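PDB 6Y1Y: CheA from Treponema denticola, which probably relays chemoreceptor signals to the flagellar motors as an autophosphorylating histidine kinase, here represented by its coiled-coil dimerization domain. Local coordinates for residues Ser108-Leu111 and Gly112-Ser115; Ser26-Gln29 and Ser30-Glu33; Tyr38-Phe41 and Gln42-Thr46; Thr46-Lys49 and Asp50-Arg54. One frame throughout, in Å; residues are numbered along the deposited sequence.

Contact 1. Residues Ser108-Leu111 and Gly112-Ser115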
loop_
_atom_site.group_PDB
_atom_site.type_symbol
_atom_site.label_atom_id
_atom_site.label_comp_id
_atom_site.label_asym_id
_atom_site.label_seq_id
_atom_site.Cartn_x
_atom_site.Cartn_y
_atom_site.Cartn_z
ATOM N N SER B 108 0.111 14.094 3.210
ATOM C CA SER B 108 0.309 14.069 4.658
ATOM C C SER B 108 1.237 15.184 5.109
ATOM O O SER B 108 0.980 15.847 6.122
ATOM C CB SER B 108 0.865 12.709 5.080
ATOM O OG SER B 108 0.997 12.621 6.489
ATOM N N GLN B 109 2.322 15.419 4.366
ATOM C CA GLN B 109 3.209 16.506 4.762
ATOM C C GLN B 109 2.507 17.849 4.641
ATOM O O GLN B 109 2.687 18.731 5.491
ATOM C CB GLN B 109 4.476 16.500 3.917
ATOM C CG GLN B 109 5.453 17.562 4.369
ATOM C CD GLN B 109 6.796 17.453 3.692
ATOM O OE1 GLN B 109 7.627 16.619 4.061
ATOM N NE2 GLN B 109 7.028 18.307 2.716
ATOM N N ASN B 110 1.702 18.022 3.595
ATOM C CA ASN B 110 0.949 19.257 3.450
ATOM C C ASN B 110 -0.010 19.444 4.613
ATOM O O ASN B 110 -0.151 20.554 5.142
ATOM C CB ASN B 110 0.193 19.261 2.121
ATOM C CG ASN B 110 -0.208 20.655 1.685
ATOM O OD1 ASN B 110 0.596 21.588 1.732
ATOM N ND2 ASN B 110 -1.457 20.807 1.280
ATOM N N LEU B 111 -0.643 18.355 5.059
ATOM C CA LEU B 111 -1.548 18.450 6.198
ATOM C C LEU B 111 -0.805 18.890 7.447
ATOM O O LEU B 111 -1.324 19.694 8.230
ATOM C CB LEU B 111 -2.244 17.112 6.431
ATOM C CG LEU B 111 -3.200 17.107 7.625
ATOM C CD1 LEU B 111 -4.320 18.096 7.408
ATOM C CD2 LEU B 111 -3.752 15.718 7.850
ATOM N N GLY B 112 0.415 18.383 7.648
ATOM C CA GLY B 112 1.207 18.837 8.781
ATOM C C GLY B 112 1.479 20.327 8.738
ATOM O O GLY B 112 1.364 21.018 9.754
ATOM N N ARG B 113 1.805 20.854 7.557
ATOM C CA ARG B 113 2.045 22.289 7.437
ATOM C C ARG B 113 0.772 23.076 7.714
ATOM O O ARG B 113 0.789 24.064 8.460
ATOM C CB ARG B 113 2.596 22.626 6.051
ATOM C CG ARG B 113 2.879 24.114 5.874
ATOM C CD ARG B 113 3.108 24.499 4.421
ATOM N NE ARG B 113 1.980 24.146 3.562
ATOM C CZ ARG B 113 0.840 24.829 3.498
ATOM N NH1 ARG B 113 0.660 25.912 4.248
ATOM N NH2 ARG B 113 -0.126 24.430 2.678
ATOM N N ILE B 114 -0.347 22.644 7.133
ATOM C CA ILE B 114 -1.609 23.346 7.338
ATOM C C ILE B 114 -2.005 23.306 8.808
ATOM O O ILE B 114 -2.451 24.314 9.373
ATOM C CB ILE B 114 -2.703 22.751 6.432
ATOM C CG1 ILE B 114 -2.355 22.980 4.963
ATOM C CG2 ILE B 114 -4.055 23.372 6.751
ATOM C CD1 ILE B 114 -3.055 22.011 4.048
ATOM N N SER B 115 -1.830 22.151 9.457
ATOM C CA SER B 115 -2.236 22.020 10.853
ATOM C C SER B 115 -1.431 22.950 11.754
ATOM O O SER B 115 -1.972 23.511 12.713
ATOM C CB SER B 115 -2.088 20.571 11.315
ATOM O OG SER B 115 -0.733 20.250 11.563
#
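Asn110 and Arg113 run side by side and point the same way, with the amide plane turned 48° from that of the guanidinium. Arg113 NH2 donates to Asn110 OD1 over 3.1 Å, at an N-H...O angle of 155°; the oxygen lies at the edge of the guanidinium, near its plane, while the donor is tilted out of the amide plane. NE adds a weak bond to the same oxygen. The Arg113 chain is extended through chi1 and chi2 and bends at chi3 (57°), which brings both nitrogens there. On the other branch of the amide, Asn110 ND2 lies 3.4 Å from Ile114 CD1 and bonds to Thr23 OG1. These i to i+3 and i to i+4 pairs belong to helix 93-125, one of the two long antiparallel helices of the CheA dimerization hairpin, with regular backbone bonds such as Ile114 N to Asn110 O at 2.9 Å. Arg113 NH1 also pairs with Glu117 on its own helix and NH2 with Glu19 on helix 7-67, two salt bridges that probably balance its positive charge. Leu111 packs on Thr23 of its own chain and on Leu27 of the second subunit. Ser115 OG donates to Gly112 O at 2.9 Å.

Contact 2. Residues Ser26-Gln29 and Ser30-Glu33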
loop_
_atom_site.group_PDB
_atom_site.type_symbol
_atom_site.label_atom_id
_atom_site.label_comp_id
_atom_site.label_asym_id
_atom_site.label_seq_id
_atom_site.Cartn_x
_atom_site.Cartn_y
_atom_site.Cartn_z
ATOM N N SER B 26 -7.885 14.745 -1.100
ATOM C CA SER B 26 -6.793 14.009 -1.722
ATOM C C SER B 26 -6.436 12.777 -0.899
ATOM O O SER B 26 -6.198 11.698 -1.452
ATOM C CB SER B 26 -5.584 14.929 -1.877
ATOM O OG SER B 26 -4.425 14.225 -2.295
ATOM N N LEU B 27 -6.462 12.904 0.427
ATOM C CA LEU B 27 -6.194 11.760 1.292
ATOM C C LEU B 27 -7.266 10.698 1.122
ATOM O O LEU B 27 -6.965 9.501 1.138
ATOM C CB LEU B 27 -6.105 12.210 2.754
ATOM C CG LEU B 27 -4.841 13.004 3.072
ATOM C CD1 LEU B 27 -4.987 13.770 4.372
ATOM C CD2 LEU B 27 -3.621 12.084 3.137
ATOM N N ASN B 28 -8.525 11.112 0.954
ATOM C CA ASN B 28 -9.580 10.142 0.687
ATOM C C ASN B 28 -9.294 9.353 -0.588
ATOM O O ASN B 28 -9.445 8.128 -0.612
ATOM C CB ASN B 28 -10.937 10.843 0.595
ATOM C CG ASN B 28 -12.071 9.881 0.308
ATOM O OD1 ASN B 28 -12.363 8.972 1.103
ATOM N ND2 ASN B 28 -12.711 10.062 -0.842
ATOM N N GLN B 29 -8.860 10.034 -1.653
ATOM C CA GLN B 29 -8.520 9.322 -2.879
ATOM C C GLN B 29 -7.361 8.362 -2.652
ATOM O O GLN B 29 -7.330 7.281 -3.253
ATOM C CB GLN B 29 -8.216 10.316 -3.992
ATOM C CG GLN B 29 -9.481 11.009 -4.518
ATOM C CD GLN B 29 -10.558 10.019 -4.962
ATOM O OE1 GLN B 29 -11.681 10.036 -4.462
ATOM N NE2 GLN B 29 -10.211 9.149 -5.901
ATOM N N SER B 30 -6.427 8.720 -1.764
ATOM C CA SER B 30 -5.322 7.807 -1.473
ATOM C C SER B 30 -5.810 6.577 -0.726
ATOM O O SER B 30 -5.298 5.479 -0.952
ATOM C CB SER B 30 -4.246 8.509 -0.648
ATOM O OG SER B 30 -3.381 9.287 -1.461
ATOM N N THR B 31 -6.819 6.714 0.147
ATOM C CA THR B 31 -7.356 5.508 0.780
ATOM C C THR B 31 -7.974 4.587 -0.267
ATOM O O THR B 31 -7.859 3.360 -0.163
ATOM C CB THR B 31 -8.391 5.832 1.867
ATOM O OG1 THR B 31 -9.593 6.322 1.258
ATOM C CG2 THR B 31 -7.846 6.848 2.872
ATOM N N ILE B 32 -8.636 5.163 -1.274
ATOM C CA ILE B 32 -9.240 4.364 -2.337
ATOM C C ILE B 32 -8.159 3.721 -3.187
ATOM O O ILE B 32 -8.274 2.555 -3.593
ATOM C CB ILE B 32 -10.188 5.239 -3.175
ATOM C CG1 ILE B 32 -11.395 5.644 -2.323
ATOM C CG2 ILE B 32 -10.620 4.498 -4.427
ATOM C CD1 ILE B 32 -11.990 6.978 -2.720
ATOM N N GLU B 33 -7.086 4.463 -3.455
ATOM C CA GLU B 33 -5.975 3.916 -4.227
ATOM C C GLU B 33 -5.376 2.696 -3.538
ATOM O O GLU B 33 -5.122 1.666 -4.182
ATOM C CB GLU B 33 -4.920 5.003 -4.436
ATOM C CG GLU B 33 -3.776 4.611 -5.328
ATOM C CD GLU B 33 -2.976 5.802 -5.820
ATOM O OE1 GLU B 33 -3.064 6.891 -5.211
ATOM O OE2 GLU B 33 -2.248 5.644 -6.825
HETATM O O HOH W 1 -3.032 12.012 -1.040
#
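Ser26 meets Ser30 one turn further along helix 7-67, where Ser30 N donates to Ser26 O over 3.0 Å. A water bridges the pair, donating to Ser30 OG at 2.8 Å and, weakly, to Ser26 O, while Ser26 OG bonds to Ser107 OG on helix 93-125. Leu27 O takes the backbone bond from Thr31 N, and its side chain leaves this turn to pack on Phe104 of its own chain and on Leu111 of the second subunit, within the helical bundle of the dimerization domain. At Asn28 the carbonyl oxygen is gripped twice. Ile32 N reaches it at 3.1 Å, and Thr31 OG1 donates at 2.6 Å, lying in the carbonyl plane on a lone pair; the Thr31 chi1 of 71°, which sets OG1 between the backbone N and the carbonyl carbon, turns the hydroxyl back onto this oxygen. The amide of Asn28 crosses Ile32, with ND2 3.7 Å from CD1. Gln29 instead runs alongside Ile32, its chain bent at chi2 (-54°), and brings OE1 to 3.5 Å from the same CD1 methyl. Because the Thr31 hydroxyl spends its proton on its own helix, the residue can probably pack against Phe104 of the second subunit at little polar cost.

Contact 3. Residues Tyr38-Phe41 and Gln42-Thr46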
loop_
_atom_site.group_PDB
_atom_site.type_symbol
_atom_site.label_atom_id
_atom_site.label_comp_id
_atom_site.label_asym_id
_atom_site.label_seq_id
_atom_site.Cartn_x
_atom_site.Cartn_y
_atom_site.Cartn_z
ATOM N N TYR B 38 -4.798 -3.206 -2.654
ATOM C CA TYR B 38 -5.014 -4.422 -1.879
ATOM C C TYR B 38 -5.784 -5.452 -2.700
ATOM O O TYR B 38 -5.394 -6.625 -2.772
ATOM C CB TYR B 38 -5.762 -4.093 -0.574
ATOM C CG TYR B 38 -6.227 -5.320 0.183
ATOM C CD1 TYR B 38 -5.339 -6.079 0.937
ATOM C CD2 TYR B 38 -7.550 -5.739 0.119
ATOM C CE1 TYR B 38 -5.764 -7.218 1.611
ATOM C CE2 TYR B 38 -7.978 -6.873 0.788
ATOM C CZ TYR B 38 -7.085 -7.604 1.539
ATOM O OH TYR B 38 -7.520 -8.740 2.195
ATOM N N ASP B 39 -6.882 -5.023 -3.335
ATOM C CA ASP B 39 -7.675 -5.938 -4.145
ATOM C C ASP B 39 -6.854 -6.510 -5.289
ATOM O O ASP B 39 -6.997 -7.688 -5.637
ATOM C CB ASP B 39 -8.913 -5.228 -4.697
ATOM C CG ASP B 39 -9.942 -4.957 -3.639
ATOM O OD1 ASP B 39 -9.873 -5.576 -2.557
ATOM O OD2 ASP B 39 -10.821 -4.115 -3.902
ATOM N N LYS B 40 -6.032 -5.668 -5.923
ATOM C CA LYS B 40 -5.205 -6.111 -7.038
ATOM C C LYS B 40 -4.174 -7.119 -6.559
ATOM O O LYS B 40 -3.948 -8.145 -7.214
ATOM C CB LYS B 40 -4.531 -4.906 -7.687
ATOM C CG LYS B 40 -3.431 -5.239 -8.660
ATOM C CD LYS B 40 -3.981 -5.766 -9.948
ATOM C CE LYS B 40 -2.850 -6.205 -10.846
ATOM N NZ LYS B 40 -3.377 -7.025 -11.949
ATOM N N PHE B 41 -3.570 -6.866 -5.398
ATOM C CA PHE B 41 -2.636 -7.839 -4.852
ATOM C C PHE B 41 -3.328 -9.173 -4.587
ATOM O O PHE B 41 -2.778 -10.239 -4.893
ATOM C CB PHE B 41 -1.974 -7.331 -3.573
ATOM C CG PHE B 41 -1.063 -8.358 -2.979
ATOM C CD1 PHE B 41 0.248 -8.461 -3.422
ATOM C CD2 PHE B 41 -1.543 -9.291 -2.064
ATOM C CE1 PHE B 41 1.085 -9.441 -2.924
ATOM C CE2 PHE B 41 -0.713 -10.278 -1.566
ATOM C CZ PHE B 41 0.608 -10.353 -1.997
ATOM N N GLN B 42 -4.519 -9.138 -3.986
ATOM C CA GLN B 42 -5.229 -10.376 -3.682
ATOM C C GLN B 42 -5.529 -11.164 -4.947
ATOM O O GLN B 42 -5.294 -12.379 -5.015
ATOM C CB GLN B 42 -6.513 -10.059 -2.921
ATOM C CG GLN B 42 -6.244 -9.532 -1.538
ATOM C CD GLN B 42 -5.705 -10.605 -0.626
ATOM O OE1 GLN B 42 -4.532 -10.988 -0.711
ATOM N NE2 GLN B 42 -6.567 -11.114 0.249
ATOM N N ASN B 43 -6.012 -10.483 -5.983
ATOM C CA ASN B 43 -6.341 -11.194 -7.211
ATOM C C ASN B 43 -5.087 -11.754 -7.865
ATOM O O ASN B 43 -5.044 -12.927 -8.256
ATOM C CB ASN B 43 -7.080 -10.269 -8.173
ATOM C CG ASN B 43 -8.494 -9.963 -7.722
ATOM O OD1 ASN B 43 -9.104 -10.738 -6.982
ATOM N ND2 ASN B 43 -9.020 -8.821 -8.156
ATOM N N SER B 44 -4.040 -10.935 -7.974
ATOM C CA SER B 44 -2.815 -11.396 -8.619
ATOM C C SER B 44 -2.080 -12.444 -7.787
ATOM O O SER B 44 -1.435 -13.333 -8.365
ATOM C CB SER B 44 -1.904 -10.214 -8.927
ATOM O OG SER B 44 -2.426 -9.478 -10.023
ATOM N N SER B 45 -2.166 -12.364 -6.452
ATOM C CA SER B 45 -1.551 -13.371 -5.582
ATOM C C SER B 45 -2.202 -14.734 -5.778
ATOM O O SER B 45 -1.528 -15.771 -5.723
ATOM C CB SER B 45 -1.662 -12.929 -4.118
ATOM O OG SER B 45 -1.151 -13.919 -3.228
ATOM N N THR B 46 -3.524 -14.758 -5.949
ATOM C CA THR B 46 -4.203 -16.014 -6.257
ATOM C C THR B 46 -3.663 -16.623 -7.550
ATOM O O THR B 46 -3.401 -17.832 -7.623
ATOM C CB THR B 46 -5.710 -15.765 -6.356
ATOM O OG1 THR B 46 -6.183 -15.206 -5.121
ATOM C CG2 THR B 46 -6.449 -17.072 -6.631
HETATM O O HOH W 2 -9.502 -9.094 -4.557
#
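Gln42 lays its CG over one face of the Tyr38 ring in a CH-pi contact, 3.9 Å from the ring centroid and 18° off the normal. This is an i to i+4 pairing on helix 7-67, the long first helix of the CheA dimerization domain. The glutamine bends at chi2 (-70°), which carries its amide along the phenol, with ring and amide planes 30° apart, and leaves NE2 3.2 Å from Tyr38 OH. On its other branch OE1 lies 3.7 Å from Phe41 CD2, and here amide and ring are nearly coplanar. The Phe41 ring has a CH-pi partner of its own, since Ser45 CB sits over one face at 4.2 Å from the centroid. The i to i+4 backbone bonds set their spacing, Gln42 N to Tyr38 O at 2.9 Å and Ser45 N to Phe41 O at 2.7 Å. Further out, Phe41 meets the ring of Phe90 in its own chain and, edge-to-face, that of Phe90 of the second subunit, so the aromatic group spans the dimer interface. A water donates to Asp39 O and, weakly, to Asn43 OD1. Lys40, bent at chi2 and extended beyond it, brings NZ to Ser44 OG in a weak hydrogen bond of 3.3 Å.

Contact 4. Residues Thr46-Lys49 and Asp50-Arg54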
loop_
_atom_site.group_PDB
_atom_site.type_symbol
_atom_site.label_atom_id
_atom_site.label_comp_id
_atom_site.label_asym_id
_atom_site.label_seq_id
_atom_site.Cartn_x
_atom_site.Cartn_y
_atom_site.Cartn_z
ATOM N N THR B 46 -3.524 -14.758 -5.949
ATOM C CA THR B 46 -4.203 -16.014 -6.257
ATOM C C THR B 46 -3.663 -16.623 -7.550
ATOM O O THR B 46 -3.401 -17.832 -7.623
ATOM C CB THR B 46 -5.710 -15.765 -6.356
ATOM O OG1 THR B 46 -6.183 -15.206 -5.121
ATOM C CG2 THR B 46 -6.449 -17.072 -6.631
ATOM N N ILE B 47 -3.478 -15.795 -8.580
ATOM C CA ILE B 47 -2.917 -16.278 -9.838
ATOM C C ILE B 47 -1.462 -16.688 -9.643
ATOM O O ILE B 47 -1.010 -17.718 -10.175
ATOM C CB ILE B 47 -3.078 -15.212 -10.940
ATOM C CG1 ILE B 47 -4.545 -14.782 -11.082
ATOM C CG2 ILE B 47 -2.579 -15.746 -12.273
ATOM C CD1 ILE B 47 -5.504 -15.938 -11.240
ATOM N N TYR B 48 -0.715 -15.910 -8.850
ATOM C CA TYR B 48 0.684 -16.242 -8.601
ATOM C C TYR B 48 0.814 -17.624 -7.979
ATOM O O TYR B 48 1.670 -18.418 -8.392
ATOM C CB TYR B 48 1.302 -15.183 -7.669
ATOM C CG TYR B 48 2.651 -15.563 -7.069
ATOM C CD1 TYR B 48 3.819 -15.321 -7.764
ATOM C CD2 TYR B 48 2.740 -16.159 -5.810
ATOM C CE1 TYR B 48 5.057 -15.680 -7.239
ATOM C CE2 TYR B 48 3.986 -16.524 -5.269
ATOM C CZ TYR B 48 5.125 -16.273 -5.999
ATOM O OH TYR B 48 6.357 -16.623 -5.492
ATOM N N LYS B 49 -0.048 -17.950 -7.008
ATOM C CA LYS B 49 0.043 -19.253 -6.363
ATOM C C LYS B 49 -0.378 -20.364 -7.320
ATOM O O LYS B 49 0.220 -21.443 -7.320
ATOM C CB LYS B 49 -0.797 -19.263 -5.087
ATOM C CG LYS B 49 -0.190 -18.421 -3.968
ATOM C CD LYS B 49 -1.041 -18.477 -2.706
ATOM C CE LYS B 49 -0.679 -17.322 -1.795
ATOM N NZ LYS B 49 -1.545 -17.259 -0.586
ATOM N N ASP B 50 -1.390 -20.112 -8.159
ATOM C CA ASP B 50 -1.795 -21.113 -9.150
ATOM C C ASP B 50 -0.651 -21.409 -10.112
ATOM O O ASP B 50 -0.349 -22.576 -10.401
ATOM C CB ASP B 50 -3.025 -20.623 -9.919
ATOM C CG ASP B 50 -3.470 -21.598 -11.000
ATOM O OD1 ASP B 50 -3.857 -22.730 -10.645
ATOM O OD2 ASP B 50 -3.428 -21.236 -12.205
ATOM N N LYS B 51 0.008 -20.362 -10.602
ATOM C CA LYS B 51 1.106 -20.555 -11.545
ATOM C C LYS B 51 2.299 -21.227 -10.876
ATOM O O LYS B 51 2.942 -22.101 -11.471
ATOM C CB LYS B 51 1.522 -19.209 -12.130
ATOM C CG LYS B 51 0.473 -18.549 -13.021
ATOM C CD LYS B 51 1.078 -17.367 -13.772
ATOM C CE LYS B 51 0.057 -16.616 -14.600
ATOM N NZ LYS B 51 -0.496 -17.456 -15.689
ATOM N N THR B 52 2.605 -20.842 -9.634
ATOM C CA THR B 52 3.751 -21.434 -8.947
ATOM C C THR B 52 3.516 -22.909 -8.667
ATOM O O THR B 52 4.391 -23.738 -8.937
ATOM C CB THR B 52 4.020 -20.679 -7.647
ATOM O OG1 THR B 52 4.374 -19.327 -7.933
ATOM C CG2 THR B 52 5.153 -21.337 -6.859
ATOM N N ARG B 53 2.315 -23.264 -8.194
ATOM C CA ARG B 53 1.978 -24.672 -8.017
ATOM C C ARG B 53 2.099 -25.435 -9.330
ATOM O O ARG B 53 2.642 -26.547 -9.363
ATOM C CB ARG B 53 0.567 -24.812 -7.445
ATOM C CG ARG B 53 0.475 -24.590 -5.940
ATOM C CD ARG B 53 -0.903 -24.994 -5.406
ATOM N NE ARG B 53 -1.981 -24.251 -6.056
ATOM C CZ ARG B 53 -2.509 -23.124 -5.585
ATOM N NH1 ARG B 53 -2.066 -22.603 -4.447
ATOM N NH2 ARG B 53 -3.483 -22.519 -6.255
ATOM N N ARG B 54 1.629 -24.841 -10.428
ATOM C CA ARG B 54 1.693 -25.535 -11.713
ATOM C C ARG B 54 3.138 -25.743 -12.167
ATOM O O ARG B 54 3.492 -26.826 -12.648
ATOM C CB ARG B 54 0.898 -24.750 -12.755
ATOM C CG ARG B 54 1.025 -25.287 -14.168
ATOM C CD ARG B 54 -0.149 -24.833 -15.024
ATOM N NE ARG B 54 -0.212 -23.383 -15.183
ATOM C CZ ARG B 54 -1.139 -22.613 -14.631
ATOM N NH1 ARG B 54 -2.094 -23.150 -13.877
ATOM N NH2 ARG B 54 -1.124 -21.300 -14.838
HETATM O O HOH W 3 -4.712 -19.916 -6.259
HETATM O O HOH W 4 7.143 -18.349 -7.769
#
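Tyr48 O is gripped by two donors of one residue: Thr52 N and Thr52 OG1 each bond to it at 2.9 Å, and they arrive from opposite faces of the carbonyl plane. The hydroxyl stands 37° out of that plane, so its bond does not follow a lone pair. With chi1 at -63°, OG1 lies beside its own backbone N and can turn back to the preceding turn. Thr52 OG1 also lies over the centre of the Tyr48 ring, 3.7 Å from Tyr48 CZ. A water donates to both Tyr48 OH and Thr52 OG1, and Tyr48 OH has a further hydrogen bond to Leu86 O of the second subunit. The water thus links the phenol OH to the hydroxyl that lies over the ring face.

Arg53 folds back over the previous turn, its chain bent at chi3, and places one guanidinium face over Lys49 O, with CZ 3.6 Å from that oxygen. A water in the guanidinium plane joins Arg53 NH2, at 2.9 Å, to Thr46 O. Ile47 and Lys51 meet through carbon, CG2 to CE at 3.6 Å. Asp50 OD2 forms a salt bridge with Arg54 NH1 at 2.9 Å, met from above the carboxylate plane, while Arg54 NE pairs with Glu82.

All of this lies on helix 7-67 of the dimerization domain: helix 72-87 packs on Tyr48, Lys51 and Thr52 through Leu86, and the Tyr48 rings of the two subunits meet edge-to-face.

From the N terminus, helix 7-67 carries contacts 2, 3 and 4 in turn; after helix 72-87, which packs on contact 4, the chain returns in helix 93-125 with contact 1. Each is a turn-to-turn contact within a helix, so none closes a loop, and they follow in series without nesting or crossing; contacts 3 and 4 share Thr46. The antiparallel return brings contact 1 to contact 2, where Leu111 CD2 lies 4.2 Å from Leu27 CD1, whereas contacts 1 and 4 lie on opposite sides of the chain's centre, their centres about 42 Å apart. All four touch the second subunit; contacts 1 and 2 meet side by side, and contacts 3 and 4 lie further along helix 7-67.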